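Iron-chelator utilization protein (Thermobifida fusca TM51, PDB 4YHB) probably reduces iron-loaded siderophores such as those of the fuscachelin pathway, using a bound FAD to free the iron for the cell. Local coordinates at residues V25-I28 with M32-V35; V107-N110 with G114-A117. One frame throughout, in Å; residues are numbered along the deposited sequence.

Contact 1 of 2, residues V25-I28 with M32-V35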
loop_
_atom_site.group_PDB
_atom_site.type_symbol
_atom_site.label_atom_id
_atom_site.label_comp_id
_atom_site.label_asym_id
_atom_site.label_seq_id
_atom_site.Cartn_x
_atom_site.Cartn_y
_atom_site.Cartn_z
ATOM N N VAL A 25 -3.609 17.709 -4.568
ATOM C CA VAL A 25 -4.270 16.993 -3.471
ATOM C C VAL A 25 -5.706 16.709 -3.888
ATOM O O VAL A 25 -6.438 17.631 -4.280
ATOM C CB VAL A 25 -4.251 17.796 -2.153
ATOM C CG1 VAL A 25 -4.902 16.997 -1.017
ATOM C CG2 VAL A 25 -2.823 18.167 -1.765
ATOM N N ARG A 26 -6.099 15.436 -3.841
ATOM C CA ARG A 26 -7.457 15.032 -4.193
ATOM C C ARG A 26 -8.086 14.243 -3.031
ATOM O O ARG A 26 -7.628 13.156 -2.715
ATOM C CB ARG A 26 -7.447 14.187 -5.475
ATOM C CG ARG A 26 -7.003 14.939 -6.747
ATOM C CD ARG A 26 -6.440 14.018 -7.844
ATOM N NE ARG A 26 -7.342 12.937 -8.244
ATOM C CZ ARG A 26 -6.977 11.882 -8.976
ATOM N NH1 ARG A 26 -5.720 11.752 -9.388
ATOM N NH2 ARG A 26 -7.867 10.947 -9.291
ATOM N N ARG A 27 -9.097 14.805 -2.373
ATOM C CA ARG A 27 -9.764 14.078 -1.295
ATOM C C ARG A 27 -10.789 13.151 -1.935
ATOM O O ARG A 27 -11.937 13.536 -2.159
ATOM C CB ARG A 27 -10.418 15.037 -0.293
ATOM C CG ARG A 27 -11.159 14.330 0.870
ATOM C CD ARG A 27 -10.201 13.551 1.806
ATOM N NE ARG A 27 -9.402 14.482 2.593
ATOM C CZ ARG A 27 -9.441 14.591 3.915
ATOM N NH1 ARG A 27 -10.225 13.799 4.643
ATOM N NH2 ARG A 27 -8.685 15.499 4.510
ATOM N N ILE A 28 -10.355 11.940 -2.262
ATOM C CA ILE A 28 -11.177 11.031 -3.046
ATOM C C ILE A 28 -12.340 10.440 -2.243
ATOM O O ILE A 28 -13.412 10.231 -2.794
ATOM C CB ILE A 28 -10.340 9.893 -3.642
ATOM C CG1 ILE A 28 -9.502 9.221 -2.554
ATOM C CG2 ILE A 28 -9.397 10.426 -4.753
ATOM C CD1 ILE A 28 -8.698 8.035 -3.069
ATOM N N MET A 32 -9.708 9.181 2.889
ATOM C CA MET A 32 -8.541 8.932 2.051
ATOM C C MET A 32 -8.213 10.132 1.174
ATOM O O MET A 32 -9.097 10.725 0.549
ATOM C CB MET A 32 -8.738 7.694 1.168
ATOM C CG MET A 32 -7.412 7.254 0.548
ATOM S SD MET A 32 -7.201 5.492 0.337
ATOM C CE MET A 32 -7.483 4.875 1.993
ATOM N N VAL A 33 -6.933 10.480 1.130
ATOM C CA VAL A 33 -6.497 11.612 0.339
ATOM C C VAL A 33 -5.397 11.161 -0.619
ATOM O O VAL A 33 -4.476 10.429 -0.238
ATOM C CB VAL A 33 -6.024 12.778 1.235
ATOM C CG1 VAL A 33 -4.785 12.393 2.050
ATOM C CG2 VAL A 33 -5.749 14.003 0.393
ATOM N N ARG A 34 -5.543 11.568 -1.878
ATOM C CA ARG A 34 -4.644 11.177 -2.947
ATOM C C ARG A 34 -3.770 12.373 -3.249
ATOM O O ARG A 34 -4.275 13.469 -3.517
ATOM C CB ARG A 34 -5.438 10.722 -4.178
ATOM C CG ARG A 34 -4.597 10.388 -5.390
ATOM C CD ARG A 34 -5.397 9.616 -6.426
ATOM N NE ARG A 34 -5.767 8.296 -5.920
ATOM C CZ ARG A 34 -6.646 7.486 -6.497
ATOM N NH1 ARG A 34 -7.276 7.856 -7.605
ATOM N NH2 ARG A 34 -6.900 6.307 -5.953
ATOM N N VAL A 35 -2.457 12.163 -3.166
ATOM C CA VAL A 35 -1.489 13.243 -3.241
ATOM C C VAL A 35 -0.533 12.975 -4.398
ATOM O O VAL A 35 -0.005 11.863 -4.510
ATOM C CB VAL A 35 -0.708 13.359 -1.909
ATOM C CG1 VAL A 35 0.399 14.407 -1.999
ATOM C CG2 VAL A 35 -1.664 13.656 -0.748
#
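Arg-26 and Arg-34 face each other as a hydrogen-bonded pair in the antiparallel beta hairpin formed by strands 17-29 and 32-38, part of the closed barrel of the FAD-binding domain. Arg-26 N donates to Arg-34 O at 2.7 Å, and Arg-34 N answers to Arg-26 O at 2.8 Å, both nearly straight. The two short segments run at 152° to each other, and Val-25 with Val-35 forms the next, non-hydrogen-bonded pair.

The paired arginines extend side by side on one face of the sheet. Arg-34 CD lies over one face of the Arg-26 guanidinium, toward its rim. The two guanidinium planes stand 85° apart, and Arg-26 NH2 comes to the edge of the Arg-34 group, near its plane, 3.6 Å from Arg-34 NH1. Asp-104, salt-bridged to Arg-34 NE, probably offsets this crowding of positive charge, to which Arg-92 also adds. Ile-28 supplies an apolar lid: its CD1 lies over a face of the Arg-34 guanidinium, 3.8 Å from Arg-34 NH2, and also meets Met-32 CG at 3.9 Å.

Arg-27 starts out pointing away from the partner strand, but bends at chi2 (66°) and again at chi3 fold it back, bringing CD to 3.3 Å from Met-32 O and letting NH1 bond to Pro-30 O in the turn. Valine suits Val-25, Val-33 and Val-35 because its branched, compact side chain favours extended backbone. The tightest carbon contact is diagonal: Val-25 CG1 meets Val-33 CG2 at 3.4 Å, shorter than usual van der Waals packing.

Contact 2 of 2, residues V107-N110 with G114-A117. With FAD (flavin-adenine dinucleotide), chain C.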
loop_
_atom_site.group_PDB
_atom_site.type_symbol
_atom_site.label_atom_id
_atom_site.label_comp_id
_atom_site.label_asym_id
_atom_site.label_seq_id
_atom_site.Cartn_x
_atom_site.Cartn_y
_atom_site.Cartn_z
ATOM N N VAL A 107 -6.450 8.802 6.080
ATOM C CA VAL A 107 -6.490 9.931 7.000
ATOM C C VAL A 107 -7.015 9.401 8.320
ATOM O O VAL A 107 -8.141 8.928 8.377
ATOM C CB VAL A 107 -7.378 11.073 6.454
ATOM C CG1 VAL A 107 -7.345 12.285 7.376
ATOM C CG2 VAL A 107 -6.940 11.445 5.034
ATOM N N HIS A 108 -6.173 9.416 9.350
ATOM C CA HIS A 108 -6.548 8.969 10.691
ATOM C C HIS A 108 -5.778 9.820 11.708
ATOM O O HIS A 108 -4.823 10.520 11.348
ATOM C CB HIS A 108 -6.246 7.470 10.887
ATOM C CG HIS A 108 -4.780 7.152 10.887
ATOM N ND1 HIS A 108 -4.049 7.005 12.046
ATOM C CD2 HIS A 108 -3.900 6.994 9.865
ATOM C CE1 HIS A 108 -2.784 6.756 11.740
ATOM N NE2 HIS A 108 -2.665 6.747 10.424
ATOM N N ASP A 109 -6.181 9.749 12.973
ATOM C CA ASP A 109 -5.643 10.620 14.014
ATOM C C ASP A 109 -4.608 9.962 14.914
ATOM O O ASP A 109 -4.142 10.579 15.864
ATOM C CB ASP A 109 -6.776 11.139 14.905
ATOM C CG ASP A 109 -7.455 12.360 14.335
ATOM O OD1 ASP A 109 -6.858 13.014 13.451
ATOM O OD2 ASP A 109 -8.585 12.669 14.776
ATOM N N ASN A 110 -4.248 8.719 14.635
ATOM C CA ASN A 110 -3.457 7.975 15.610
ATOM C C ASN A 110 -1.944 8.105 15.451
ATOM O O ASN A 110 -1.198 7.677 16.330
ATOM C CB ASN A 110 -3.851 6.506 15.567
ATOM C CG ASN A 110 -5.345 6.309 15.742
ATOM O OD1 ASN A 110 -6.001 5.682 14.916
ATOM N ND2 ASN A 110 -5.889 6.865 16.806
ATOM N N GLY A 114 -0.798 9.777 9.296
ATOM C CA GLY A 114 -2.227 10.049 9.210
ATOM C C GLY A 114 -2.554 11.515 9.463
ATOM O O GLY A 114 -3.366 12.107 8.756
ATOM N N ARG A 115 -1.920 12.110 10.465
ATOM C CA ARG A 115 -2.216 13.498 10.806
ATOM C C ARG A 115 -1.682 14.465 9.750
ATOM O O ARG A 115 -2.308 15.489 9.480
ATOM C CB ARG A 115 -1.666 13.834 12.199
ATOM C CG ARG A 115 -2.527 13.251 13.325
ATOM C CD ARG A 115 -2.121 13.770 14.710
ATOM N NE ARG A 115 -0.802 13.296 15.120
ATOM C CZ ARG A 115 -0.584 12.266 15.939
ATOM N NH1 ARG A 115 -1.602 11.580 16.459
ATOM N NH2 ARG A 115 0.660 11.923 16.243
ATOM N N TRP A 116 -0.551 14.130 9.134
ATOM C CA TRP A 116 0.001 14.933 8.037
ATOM C C TRP A 116 -0.945 14.918 6.834
ATOM O O TRP A 116 -1.172 15.949 6.189
ATOM C CB TRP A 116 1.393 14.418 7.616
ATOM C CG TRP A 116 1.995 15.182 6.456
ATOM C CD1 TRP A 116 2.874 16.227 6.527
ATOM C CD2 TRP A 116 1.740 14.968 5.058
ATOM N NE1 TRP A 116 3.185 16.670 5.263
ATOM C CE2 TRP A 116 2.495 15.916 4.344
ATOM C CE3 TRP A 116 0.957 14.053 4.341
ATOM C CZ2 TRP A 116 2.488 15.985 2.954
ATOM C CZ3 TRP A 116 0.939 14.133 2.960
ATOM C CH2 TRP A 116 1.712 15.087 2.280
ATOM N N ALA A 117 -1.486 13.738 6.525
ATOM C CA ALA A 117 -2.416 13.585 5.408
ATOM C C ALA A 117 -3.638 14.497 5.540
ATOM O O ALA A 117 -4.169 14.984 4.537
ATOM C CB ALA A 117 -2.879 12.122 5.294
HETATM P PA FAD C . 2.076 5.236 13.313
HETATM O O1A FAD C . 2.982 6.186 14.109
HETATM O O2A FAD C . 2.911 4.138 12.550
HETATM O O5B FAD C . 1.174 4.417 14.367
HETATM C C5B FAD C . 0.586 5.063 15.437
HETATM C C4B FAD C . -0.677 4.290 15.868
HETATM O O4B FAD C . -1.693 4.364 14.905
HETATM C C3B FAD C . -0.423 2.861 16.102
HETATM O O3B FAD C . -1.187 2.506 17.209
HETATM C C2B FAD C . -0.909 2.216 14.929
HETATM O O2B FAD C . -1.436 0.914 15.153
HETATM C C1B FAD C . -2.018 3.078 14.492
HETATM N N9A FAD C . -2.255 3.109 13.055
HETATM C C8A FAD C . -1.323 3.121 12.077
HETATM N N7A FAD C . -1.945 3.171 10.891
HETATM C C5A FAD C . -3.277 3.233 11.120
HETATM C C6A FAD C . -4.403 3.302 10.299
HETATM N N6A FAD C . -4.247 3.347 8.888
HETATM N N1A FAD C . -5.627 3.338 10.853
HETATM C C2A FAD C . -5.782 3.304 12.194
HETATM N N3A FAD C . -4.724 3.239 13.009
HETATM C C4A FAD C . -3.476 3.188 12.493
HETATM N N1 FAD C . -0.874 3.196 4.464
HETATM C C2 FAD C . -1.584 4.041 3.716
HETATM O O2 FAD C . -2.391 4.791 4.244
HETATM N N3 FAD C . -1.375 4.042 2.363
HETATM C C4 FAD C . -0.479 3.219 1.777
HETATM O O4 FAD C . -0.333 3.276 0.564
HETATM C C4X FAD C . 0.270 2.319 2.535
HETATM N N5 FAD C . 1.195 1.448 1.990
HETATM C C5X FAD C . 1.899 0.616 2.794
HETATM C C6 FAD C . 2.842 -0.260 2.247
HETATM C C7 FAD C . 3.498 -1.032 2.976
HETATM C C7M FAD C . 4.505 -1.949 2.257
HETATM C C8 FAD C . 3.431 -1.131 4.212
HETATM C C8M FAD C . 4.235 -2.090 5.044
HETATM C C9 FAD C . 2.555 -0.341 4.907
HETATM C C9A FAD C . 1.632 0.685 4.252
HETATM N N10 FAD C . 0.732 1.519 4.748
HETATM C C10 FAD C . 0.037 2.340 3.931
HETATM C "C1'" FAD C . 0.480 1.538 6.206
HETATM C "C2'" FAD C . 1.244 2.613 6.915
HETATM O "O2'" FAD C . 2.591 2.405 6.750
HETATM C "C3'" FAD C . 0.840 2.576 8.431
HETATM O "O3'" FAD C . -0.544 2.722 8.490
HETATM C "C4'" FAD C . 1.586 3.533 9.321
HETATM O "O4'" FAD C . 1.526 3.106 10.615
HETATM C "C5'" FAD C . 1.020 4.963 9.293
HETATM O "O5'" FAD C . 1.903 5.917 9.830
HETATM P P FAD C . 1.369 6.751 11.061
HETATM O O1P FAD C . 2.592 7.628 11.413
HETATM O O2P FAD C . -0.001 7.306 10.587
HETATM O O3P FAD C . 1.057 6.161 12.494
#
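His-108 and Gly-114 touch where the loop after strand 100-106 meets helix 112-118, and together they grip the flavin-side phosphate of FAD. Two hydrogen bonds reach the same oxygen: Gly-114 N donates to FAD O2P at 2.9 Å, while His-108 NE2 gives a shorter but weak, bent bond of 2.7 Å. On its other nitrogen the imidazole accepts a bond from Asn-110 N to ND1, the donor lying 32° out of the ring plane. Its CG, set between the backbone N and carbonyl carbon (chi1 67°), swings the ring back toward Gly-114.

Packing fixes the ring as well. Gly-114 CA lies over one face, 3.5 Å from His-108 CD2, and the FAD adenine covers the opposite face, with C5A 3.6 Å from His-108 CE1. Glycine suits its place because a beta carbon there would collide with the imidazole. Farther along the helix, Ala-117 CB receives Val-107 CG2 from the loop at 4.1 Å, its small size letting the two lie close.

At the outer end Arg-115 NH1 makes a weak bond to the backbone carbonyl Asp-109 O at 2.8 Å.

With an alanine in place of His-108, O2P would probably lose one of its two donors, Asn-110 N its ND1 acceptor, and the adenine the ring across its face.

With ND1 accepting, NE2 offers its hydrogen to the phosphate, and the helix's first turn probably adds favourable polarity for that negative charge.

In the fold
Contact 1 comes first along the chain, and contact 2 follows in the same FAD-binding domain; their centres lie about 13 Å apart. They touch chiefly at Val-33, whose CG1 packs against Val-107 CG2 (3.8 Å) and Ala-117 O (3.6 Å), joining the hairpin to the loop and helix. Strand 100-106 connects them further, since it pairs with strand 32-38 and leads straight into residues 107-110; its Asp-104, the partner of Arg-34, also bonds FAD through its backbone O. Contact 2 holds the flavin-side phosphate and the adenine, whereas contact 1 approaches the flavin ring, the side chain of Met-32 being about 6 Å from FAD between nearest atoms.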